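Local coordinates for protein fibroblast growth factor 18 (Homo sapiens, PDB 4CJM) that signals as a secreted heparin-binding growth factor through FGF receptors, regulating cell proliferation, differentiation and migration, and is required for normal bone development, at residues E40-F44 and G45-R49; R49-K53 and E54-Y58; L92-A95 and K96-G99. All coordinates share one frame; numbering follows the deposited sequence.

The three contacts show how short local turns join the strands of a beta-trefoil. Following the chain from the N terminus, contact 1 closes the hairpin between strands 37-41 and 47-52. Contact 2 starts on the residue where contact 1 ends, R49, and turns the chain back along the end of strand 47-52 on the way to strand 58-61. Contact 3 comes later and turns the chain at the end of strand 90-94. None of them encloses another; they stand in series. Strands 47-52 and 90-94 belong to one antiparallel sheet, and L92 of contact 3 touches both V48 of contact 1 and I50 of contact 2, so that the strands from which the three turns spring meet in the interior.

Contact 1: residues E40-F44 and G45-R49; sequences ETDTF and GSQVR. With SO4 (sulfate ion), chain H.
T41 and V48 form the close-packed part of this turn: a non-hydrogen-bonded antiparallel pair whose side chains lie alongside each other and point the same way, with T41 OG1 3.9 Å from V48 CG1. The other branch, T41 CG2, rests 3.9 Å from G45 CA, in the bend, while V48 continues inward onto F80. Next to them the strands are laced by backbone bonds, E40 N to R49 O at 2.9 Å and R49 N to E40 O at 3.0 Å, with D42 N to Q47 O closing the ladder. This is a beta hairpin, joining two neighbouring strands of the FGF beta-trefoil. Its bend is organised by the D42 carboxylate. With CG held between the backbone N and the carbonyl carbon (chi1 66°), OD1 swings over the turn and takes the N-H of G45 at 3.2 Å, nearly along its own C-O axis, together with a weak bond from F44 N. G45, at positive phi (95°), has no CB to meet the carbonyl O of F44. The opposite face, carrying E40 and R49, is looser: E40 OE1 stays 4.7 Å from R49 NH1, while R49 NE bonds to the carbonyl of G73. On the exposed side of the bend, T43 N donates to O3 of a sulfate, probably from the crystallisation liquor, at 2.7 Å.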
ATOM      1  N   GLU A  40       9.304   3.060   4.948  1.00 28.05           N
ATOM      2  CA  GLU A  40      10.468   3.910   4.898  1.00 32.16           C
ATOM      3  C   GLU A  40      10.006   5.227   4.304  1.00 31.70           C
ATOM      4  O   GLU A  40       9.367   5.221   3.274  1.00 28.42           O
ATOM      5  CB  GLU A  40      11.498   3.238   3.992  1.00 36.20           C
ATOM      6  CG  GLU A  40      12.886   3.832   4.094  1.00 42.23           C
ATOM      7  CD  GLU A  40      13.923   2.953   3.422  1.00 46.83           C
ATOM      8  OE1 GLU A  40      13.530   2.011   2.675  1.00 52.17           O
ATOM      9  OE2 GLU A  40      15.126   3.199   3.647  1.00 49.69           O
ATOM     10  N   THR A  41      10.298   6.345   4.960  1.00 34.22           N
ATOM     11  CA  THR A  41       9.837   7.655   4.488  1.00 35.66           C
ATOM     12  C   THR A  41      11.056   8.533   4.206  1.00 37.02           C
ATOM     13  O   THR A  41      11.870   8.728   5.087  1.00 39.28           O
ATOM     14  CB  THR A  41       8.907   8.335   5.518  1.00 38.68           C
ATOM     15  OG1 THR A  41       7.860   7.431   5.899  1.00 41.69           O
ATOM     16  CG2 THR A  41       8.265   9.586   4.935  1.00 40.26           C
ATOM     17  N   ASP A  42      11.216   9.036   2.987  1.00 36.69           N
ATOM     18  CA  ASP A  42      12.445   9.842   2.678  1.00 38.67           C
ATOM     19  C   ASP A  42      12.466  11.164   3.474  1.00 37.68           C
ATOM     20  O   ASP A  42      11.470  11.519   4.111  1.00 36.21           O
ATOM     21  CB  ASP A  42      12.742  10.032   1.165  1.00 40.14           C
ATOM     22  CG  ASP A  42      11.716  10.877   0.410  1.00 41.81           C
ATOM     23  OD1 ASP A  42      11.202  11.880   0.913  1.00 43.37           O
ATOM     24  OD2 ASP A  42      11.463  10.538  -0.764  1.00 44.95           O
ATOM     25  N   THR A  43      13.599  11.860   3.460  1.00 38.27           N
ATOM     26  CA  THR A  43      13.758  13.110   4.226  1.00 39.71           C
ATOM     27  C   THR A  43      12.793  14.227   3.831  1.00 39.45           C
ATOM     28  O   THR A  43      12.543  15.113   4.634  1.00 40.90           O
ATOM     29  CB  THR A  43      15.179  13.701   4.074  1.00 42.63           C
ATOM     30  OG1 THR A  43      16.152  12.746   4.512  1.00 43.11           O
ATOM     31  CG2 THR A  43      15.357  15.028   4.844  1.00 45.59           C
ATOM     32  N   PHE A  44      12.277  14.201   2.604  1.00 37.71           N
ATOM     33  CA  PHE A  44      11.308  15.192   2.144  1.00 37.38           C
ATOM     34  C   PHE A  44       9.936  14.955   2.788  1.00 35.99           C
ATOM     35  O   PHE A  44       9.197  15.911   3.091  1.00 37.81           O
ATOM     36  CB  PHE A  44      11.192  15.164   0.597  1.00 35.92           C
ATOM     37  CG  PHE A  44      12.439  15.602  -0.139  1.00 37.84           C
ATOM     38  CD1 PHE A  44      12.872  16.915  -0.078  1.00 40.71           C
ATOM     39  CD2 PHE A  44      13.144  14.705  -0.945  1.00 37.03           C
ATOM     40  CE1 PHE A  44      14.006  17.323  -0.769  1.00 43.19           C
ATOM     41  CE2 PHE A  44      14.274  15.108  -1.632  1.00 39.45           C
ATOM     42  CZ  PHE A  44      14.709  16.419  -1.542  1.00 42.53           C
ATOM     43  N   GLY A  45       9.604  13.688   3.000  1.00 33.77           N
ATOM     44  CA  GLY A  45       8.368  13.287   3.600  1.00 32.60           C
ATOM     45  C   GLY A  45       7.281  12.955   2.602  1.00 31.43           C
ATOM     46  O   GLY A  45       6.120  12.815   2.988  1.00 31.61           O
ATOM     47  N   SER A  46       7.620  12.821   1.323  1.00 30.89           N
ATOM     48  CA  SER A  46       6.580  12.628   0.317  1.00 29.23           C
ATOM     49  C   SER A  46       6.482  11.182  -0.089  1.00 27.25           C
ATOM     50  O   SER A  46       5.391  10.613  -0.231  1.00 26.06           O
ATOM     51  CB  SER A  46       6.907  13.469  -0.894  1.00 30.23           C
ATOM     52  OG  SER A  46       7.095  14.791  -0.441  1.00 32.20           O
ATOM     53  N   GLN A  47       7.648  10.580  -0.252  1.00 27.78           N
ATOM     54  CA  GLN A  47       7.731   9.241  -0.812  1.00 26.55           C
ATOM     55  C   GLN A  47       7.953   8.157   0.246  1.00 25.04           C
ATOM     56  O   GLN A  47       8.529   8.415   1.303  1.00 25.43           O
ATOM     57  CB  GLN A  47       8.847   9.165  -1.818  1.00 28.23           C
ATOM     58  CG  GLN A  47       8.583   9.992  -3.045  1.00 32.14           C
ATOM     59  CD  GLN A  47       9.672   9.903  -4.116  1.00 35.95           C
ATOM     60  OE1 GLN A  47      10.801   9.467  -3.865  1.00 38.72           O
ATOM     61  NE2 GLN A  47       9.324  10.318  -5.323  1.00 36.17           N
ATOM     62  N   VAL A  48       7.429   6.966  -0.037  1.00 22.31           N
ATOM     63  CA  VAL A  48       7.516   5.841   0.874  1.00 21.32           C
ATOM     64  C   VAL A  48       7.814   4.555   0.135  1.00 20.97           C
ATOM     65  O   VAL A  48       7.402   4.377  -1.004  1.00 19.33           O
ATOM     66  CB  VAL A  48       6.211   5.642   1.696  1.00 19.46           C
ATOM     67  CG1 VAL A  48       5.920   6.870   2.534  1.00 20.23           C
ATOM     68  CG2 VAL A  48       5.023   5.308   0.810  1.00 17.59           C
ATOM     69  N   ARG A  49       8.512   3.663   0.820  1.00 22.15           N
ATOM     70  CA  ARG A  49       8.602   2.276   0.416  1.00 22.20           C
ATOM     71  C   ARG A  49       7.924   1.468   1.493  1.00 20.72           C
ATOM     72  O   ARG A  49       8.120   1.718   2.676  1.00 21.62           O
ATOM     73  CB  ARG A  49      10.050   1.837   0.264  1.00 25.99           C
ATOM     74  CG  ARG A  49      10.500   1.754  -1.189  1.00 29.19           C
ATOM     75  CD  ARG A  49      11.916   1.181  -1.412  1.00 34.84           C
ATOM     76  NE  ARG A  49      12.559   1.750  -2.608  1.00 42.57           N
ATOM     77  CZ  ARG A  49      13.155   2.944  -2.727  1.00 47.07           C
ATOM     78  NH1 ARG A  49      13.219   3.794  -1.702  1.00 52.04           N
ATOM     79  NH2 ARG A  49      13.696   3.289  -3.901  1.00 44.77           N
TER
HETATM   80  S   SO4 H1183      17.216  10.686   2.326  1.00 66.41           S
HETATM   81  O1  SO4 H1183      18.064   9.468   2.386  1.00 69.66           O
HETATM   82  O2  SO4 H1183      17.818  11.664   3.259  1.00 55.42           O
HETATM   83  O3  SO4 H1183      15.789  10.427   2.677  1.00 52.08           O
HETATM   84  O4  SO4 H1183      17.221  11.176   0.934  1.00 53.54           O

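Contact 2: residues R49-K53 and E54-Y58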
ATOM      1  N   ARG A  49       8.512   3.663   0.820  1.00 22.15           N
ATOM      2  CA  ARG A  49       8.602   2.276   0.416  1.00 22.20           C
ATOM      3  C   ARG A  49       7.924   1.468   1.493  1.00 20.72           C
ATOM      4  O   ARG A  49       8.120   1.718   2.676  1.00 21.62           O
ATOM      5  CB  ARG A  49      10.050   1.837   0.264  1.00 25.99           C
ATOM      6  CG  ARG A  49      10.500   1.754  -1.189  1.00 29.19           C
ATOM      7  CD  ARG A  49      11.916   1.181  -1.412  1.00 34.84           C
ATOM      8  NE  ARG A  49      12.559   1.750  -2.608  1.00 42.57           N
ATOM      9  CZ  ARG A  49      13.155   2.944  -2.727  1.00 47.07           C
ATOM     10  NH1 ARG A  49      13.219   3.794  -1.702  1.00 52.04           N
ATOM     11  NH2 ARG A  49      13.696   3.289  -3.901  1.00 44.77           N
ATOM     12  N   ILE A  50       7.147   0.482   1.076  1.00 19.11           N
ATOM     13  CA  ILE A  50       6.410  -0.356   1.994  1.00 18.56           C
ATOM     14  C   ILE A  50       6.853  -1.813   1.878  1.00 19.55           C
ATOM     15  O   ILE A  50       6.759  -2.431   0.814  1.00 19.60           O
ATOM     16  CB  ILE A  50       4.916  -0.238   1.716  1.00 17.66           C
ATOM     17  CG1 ILE A  50       4.509   1.227   1.843  1.00 17.75           C
ATOM     18  CG2 ILE A  50       4.120  -1.081   2.703  1.00 17.70           C
ATOM     19  CD1 ILE A  50       3.096   1.490   1.414  1.00 16.71           C
ATOM     20  N   LYS A  51       7.346  -2.346   2.991  1.00 21.09           N
ATOM     21  CA  LYS A  51       7.928  -3.683   3.053  1.00 21.50           C
ATOM     22  C   LYS A  51       7.170  -4.505   4.078  1.00 20.73           C
ATOM     23  O   LYS A  51       6.960  -4.070   5.200  1.00 21.16           O
ATOM     24  CB  LYS A  51       9.381  -3.561   3.483  1.00 23.68           C
ATOM     25  CG  LYS A  51      10.166  -4.844   3.435  1.00 25.89           C
ATOM     26  CD  LYS A  51      11.529  -4.613   4.069  1.00 28.58           C
ATOM     27  CE  LYS A  51      12.604  -5.472   3.453  1.00 31.36           C
ATOM     28  NZ  LYS A  51      13.897  -5.170   4.128  1.00 34.99           N
ATOM     29  N   GLY A  52       6.736  -5.690   3.682  1.00 19.97           N
ATOM     30  CA  GLY A  52       6.110  -6.611   4.616  1.00 19.61           C
ATOM     31  C   GLY A  52       7.179  -7.133   5.541  1.00 20.81           C
ATOM     32  O   GLY A  52       8.180  -7.673   5.086  1.00 21.90           O
ATOM     33  N   LYS A  53       6.976  -6.982   6.841  1.00 21.06           N
ATOM     34  CA  LYS A  53       7.991  -7.399   7.812  1.00 22.88           C
ATOM     35  C   LYS A  53       8.279  -8.905   7.808  1.00 23.65           C
ATOM     36  O   LYS A  53       9.410  -9.313   7.875  1.00 25.08           O
ATOM     37  CB  LYS A  53       7.573  -6.978   9.202  1.00 23.94           C
ATOM     38  CG  LYS A  53       8.669  -7.167  10.219  1.00 26.82           C
ATOM     39  CD  LYS A  53       8.163  -6.931  11.626  1.00 28.44           C
ATOM     40  CE  LYS A  53       9.222  -7.393  12.605  1.00 31.84           C
ATOM     41  NZ  LYS A  53       8.735  -7.292  14.003  1.00 33.84           N
ATOM     42  N   GLU A  54       7.234  -9.699   7.665  1.00 22.94           N
ATOM     43  CA  GLU A  54       7.327 -11.143   7.646  1.00 24.32           C
ATOM     44  C   GLU A  54       8.037 -11.692   6.414  1.00 24.82           C
ATOM     45  O   GLU A  54       9.013 -12.439   6.537  1.00 26.83           O
ATOM     46  CB  GLU A  54       5.919 -11.740   7.708  1.00 23.75           C
ATOM     47  CG  GLU A  54       5.862 -13.258   7.729  1.00 25.57           C
ATOM     48  CD  GLU A  54       6.647 -13.857   8.876  1.00 27.98           C
ATOM     49  OE1 GLU A  54       6.758 -13.184   9.929  1.00 28.20           O
ATOM     50  OE2 GLU A  54       7.120 -15.003   8.721  1.00 29.83           O
ATOM     51  N   THR A  55       7.544 -11.337   5.233  1.00 23.43           N
ATOM     52  CA  THR A  55       8.089 -11.862   3.978  1.00 24.33           C
ATOM     53  C   THR A  55       9.346 -11.123   3.494  1.00 25.31           C
ATOM     54  O   THR A  55      10.151 -11.691   2.763  1.00 26.51           O
ATOM     55  CB  THR A  55       7.046 -11.827   2.848  1.00 22.45           C
ATOM     56  OG1 THR A  55       6.658 -10.479   2.607  1.00 20.42           O
ATOM     57  CG2 THR A  55       5.842 -12.645   3.211  1.00 22.61           C
ATOM     58  N   GLU A  56       9.489  -9.867   3.911  1.00 25.47           N
ATOM     59  CA  GLU A  56      10.559  -8.956   3.457  1.00 26.64           C
ATOM     60  C   GLU A  56      10.390  -8.549   2.013  1.00 25.20           C
ATOM     61  O   GLU A  56      11.331  -8.076   1.395  1.00 26.12           O
ATOM     62  CB  GLU A  56      11.958  -9.528   3.720  1.00 30.22           C
ATOM     63  CG  GLU A  56      12.213  -9.756   5.196  1.00 33.34           C
ATOM     64  CD  GLU A  56      12.770  -8.563   5.972  1.00 35.37           C
ATOM     65  OE1 GLU A  56      13.278  -7.563   5.385  1.00 36.42           O
ATOM     66  OE2 GLU A  56      12.697  -8.662   7.226  1.00 37.69           O
ATOM     67  N   PHE A  57       9.177  -8.706   1.488  1.00 23.68           N
ATOM     68  CA  PHE A  57       8.860  -8.307   0.119  1.00 22.84           C
ATOM     69  C   PHE A  57       8.317  -6.891   0.124  1.00 21.61           C
ATOM     70  O   PHE A  57       7.562  -6.520   1.021  1.00 20.50           O
ATOM     71  CB  PHE A  57       7.811  -9.233  -0.496  1.00 22.25           C
ATOM     72  CG  PHE A  57       8.379 -10.499  -1.089  1.00 23.96           C
ATOM     73  CD1 PHE A  57       9.415 -11.180  -0.469  1.00 25.48           C
ATOM     74  CD2 PHE A  57       7.840 -11.030  -2.262  1.00 23.84           C
ATOM     75  CE1 PHE A  57       9.913 -12.343  -1.022  1.00 27.57           C
ATOM     76  CE2 PHE A  57       8.329 -12.190  -2.806  1.00 25.56           C
ATOM     77  CZ  PHE A  57       9.369 -12.848  -2.189  1.00 27.52           C
ATOM     78  N   TYR A  58       8.720  -6.103  -0.875  1.00 21.56           N
ATOM     79  CA  TYR A  58       8.237  -4.751  -1.018  1.00 19.98           C
ATOM     80  C   TYR A  58       6.959  -4.786  -1.797  1.00 19.97           C
ATOM     81  O   TYR A  58       6.818  -5.545  -2.759  1.00 20.44           O
ATOM     82  CB  TYR A  58       9.249  -3.877  -1.747  1.00 20.80           C
ATOM     83  CG  TYR A  58      10.489  -3.582  -0.932  1.00 22.51           C
ATOM     84  CD1 TYR A  58      11.540  -4.483  -0.889  1.00 24.46           C
ATOM     85  CD2 TYR A  58      10.611  -2.397  -0.214  1.00 22.48           C
ATOM     86  CE1 TYR A  58      12.668  -4.214  -0.139  1.00 26.92           C
ATOM     87  CE2 TYR A  58      11.740  -2.115   0.535  1.00 24.14           C
ATOM     88  CZ  TYR A  58      12.756  -3.020   0.580  1.00 26.60           C
ATOM     89  OH  TYR A  58      13.881  -2.739   1.330  1.00 29.58           O
TER
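K51 and E56 are joined by a salt bridge, K51 NZ to E56 OE1 at 2.8 Å, although as a hydrogen bond it is weak. The two chains reach it obliquely, and a bend at chi2 (-87°) folds the carboxylate of E56 back over the turn toward the lysine. Beside it the backbone of G52 is gripped at both ends of the residue: its N donates to F57 O at 2.9 Å in a nearly straight bond (164°), and its O receives E56 N at 2.8 Å, less straight. T55 adds an ST turn within the loop, OG1 accepting from F57 N at 3.3 Å. Together these bonds reverse the chain tightly, so that Y58 comes back beside K51 in a single backbone bridge. Packing then takes over. The aliphatic part of K51 lies across the Y58 ring, CG standing 4.2 Å from the ring centroid almost on the normal, a CH-pi contact, while CE passes near the phenol oxygen. From R49, whose NE is bonded to G73 O, CD approaches the ring obliquely at 3.8 Å from Y58 CE2, and its guanidinium plane is almost perpendicular to the ring. On the other side of the strand I50 is buried against L37 and L92. The turn links strand 47-52 to strand 58-61 of the beta-trefoil: I50 is bonded through its backbone to L59 and K51 to L38 of strand 37-41, while F57 packs on V19 of strand 16-19 and on P71.

Contact 3: residues L92-A95 and K96-G99; sequences LMSA and KYSG
The ring of Y97 is met by S94 and overlain by its own neighbour K96. K96 CG stands 3.4 Å above the ring plane, over its centre, whereas S94 OG comes in obliquely, 3.6 Å from Y97 CD2. The ring also stacks with that of W100, and its hydroxyl is bonded to E77, so the tyrosine is held at the ring and at the end. S94 OG does more than touch it. Lying trans to the backbone N and beside the carbonyl carbon (chi1 175°), it is turned toward the amides that follow and accepts hydrogen bonds from two in succession, Y97 N at 2.9 Å and K96 N at 3.1 Å, the first the straighter (156°). Acceptance from the amide two residues on is the pattern of an ST turn, here set at the end of strand 90-94, where the sheet of the beta-trefoil gives way to a loop; the backbone of S94 is itself bonded to W100 farther along. M93 forms the second grip. Its chain runs straight out to SD, then a bend at chi3 (85°) brings CE to 3.6 Å from S98 OG, and SD receives a weak but nearly linear N-H from G99 at 3.3 Å. A95 leans on V79 and I81 as the chain leaves the sheet, while the amine of K96 extends to a weak, long ion pair with a bound sulfate.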
ATOM      1  N   LEU A  92      -2.100   6.281  -1.389  1.00 12.85           N
ATOM      2  CA  LEU A  92      -0.769   5.941  -1.870  1.00 12.89           C
ATOM      3  C   LEU A  92      -0.745   5.898  -3.394  1.00 13.22           C
ATOM      4  O   LEU A  92      -1.207   4.942  -4.010  1.00 12.87           O
ATOM      5  CB  LEU A  92      -0.362   4.582  -1.295  1.00 12.51           C
ATOM      6  CG  LEU A  92      -0.195   4.533   0.235  1.00 12.84           C
ATOM      7  CD1 LEU A  92      -0.041   3.103   0.688  1.00 12.46           C
ATOM      8  CD2 LEU A  92       0.989   5.369   0.726  1.00 13.45           C
ATOM      9  N   MET A  93      -0.215   6.956  -4.005  1.00 14.41           N
ATOM     10  CA  MET A  93      -0.124   7.046  -5.460  1.00 14.83           C
ATOM     11  C   MET A  93       1.222   6.513  -5.899  1.00 15.25           C
ATOM     12  O   MET A  93       2.231   6.808  -5.282  1.00 15.69           O
ATOM     13  CB  MET A  93      -0.270   8.496  -5.922  1.00 15.94           C
ATOM     14  CG  MET A  93      -0.292   8.674  -7.439  1.00 16.90           C
ATOM     15  SD  MET A  93      -0.478  10.390  -7.975  1.00 18.57           S
ATOM     16  CE  MET A  93       1.199  10.984  -7.941  1.00 19.74           C
ATOM     17  N   SER A  94       1.247   5.766  -6.997  1.00 15.82           N
ATOM     18  CA  SER A  94       2.517   5.319  -7.581  1.00 16.68           C
ATOM     19  C   SER A  94       3.377   6.504  -7.941  1.00 18.31           C
ATOM     20  O   SER A  94       2.909   7.442  -8.589  1.00 19.47           O
ATOM     21  CB  SER A  94       2.298   4.467  -8.840  1.00 17.15           C
ATOM     22  OG  SER A  94       3.534   4.150  -9.449  1.00 18.58           O
ATOM     23  N   ALA A  95       4.634   6.452  -7.526  1.00 19.04           N
ATOM     24  CA  ALA A  95       5.622   7.449  -7.900  1.00 20.98           C
ATOM     25  C   ALA A  95       6.090   7.246  -9.325  1.00 22.59           C
ATOM     26  O   ALA A  95       6.653   8.148  -9.933  1.00 24.76           O
ATOM     27  CB  ALA A  95       6.807   7.385  -6.963  1.00 21.54           C
ATOM     28  N   LYS A  96       5.890   6.053  -9.854  1.00 22.93           N
ATOM     29  CA  LYS A  96       6.312   5.748 -11.224  1.00 25.71           C
ATOM     30  C   LYS A  96       5.212   6.096 -12.200  1.00 24.62           C
ATOM     31  O   LYS A  96       5.474   6.575 -13.297  1.00 26.76           O
ATOM     32  CB  LYS A  96       6.650   4.258 -11.331  1.00 27.12           C
ATOM     33  CG  LYS A  96       7.066   3.768 -12.707  1.00 29.87           C
ATOM     34  CD  LYS A  96       8.402   4.321 -13.123  1.00 33.66           C
ATOM     35  CE  LYS A  96       8.709   3.957 -14.573  1.00 37.75           C
ATOM     36  NZ  LYS A  96       8.761   2.476 -14.739  1.00 38.80           N
ATOM     37  N   TYR A  97       3.976   5.841 -11.788  1.00 22.01           N
ATOM     38  CA  TYR A  97       2.809   6.027 -12.637  1.00 21.58           C
ATOM     39  C   TYR A  97       1.817   6.961 -11.952  1.00 19.94           C
ATOM     40  O   TYR A  97       0.860   6.528 -11.324  1.00 18.20           O
ATOM     41  CB  TYR A  97       2.159   4.671 -12.905  1.00 21.11           C
ATOM     42  CG  TYR A  97       3.120   3.624 -13.424  1.00 21.92           C
ATOM     43  CD1 TYR A  97       3.680   3.732 -14.692  1.00 24.28           C
ATOM     44  CD2 TYR A  97       3.450   2.521 -12.659  1.00 21.03           C
ATOM     45  CE1 TYR A  97       4.547   2.772 -15.179  1.00 25.32           C
ATOM     46  CE2 TYR A  97       4.314   1.553 -13.131  1.00 22.07           C
ATOM     47  CZ  TYR A  97       4.858   1.686 -14.386  1.00 24.23           C
ATOM     48  OH  TYR A  97       5.712   0.717 -14.844  1.00 25.80           O
ATOM     49  N   SER A  98       2.049   8.255 -12.113  1.00 20.56           N
ATOM     50  CA  SER A  98       1.189   9.278 -11.536  1.00 20.04           C
ATOM     51  C   SER A  98      -0.260   9.051 -11.955  1.00 19.68           C
ATOM     52  O   SER A  98      -0.533   8.604 -13.066  1.00 20.40           O
ATOM     53  CB  SER A  98       1.649  10.663 -11.979  1.00 22.01           C
ATOM     54  OG  SER A  98       0.797  11.686 -11.494  1.00 22.14           O
ATOM     55  N   GLY A  99      -1.178   9.336 -11.045  1.00 18.68           N
ATOM     56  CA  GLY A  99      -2.591   9.073 -11.275  1.00 18.64           C
ATOM     57  C   GLY A  99      -3.067   7.665 -10.939  1.00 17.33           C
ATOM     58  O   GLY A  99      -4.259   7.423 -10.981  1.00 17.22           O
TER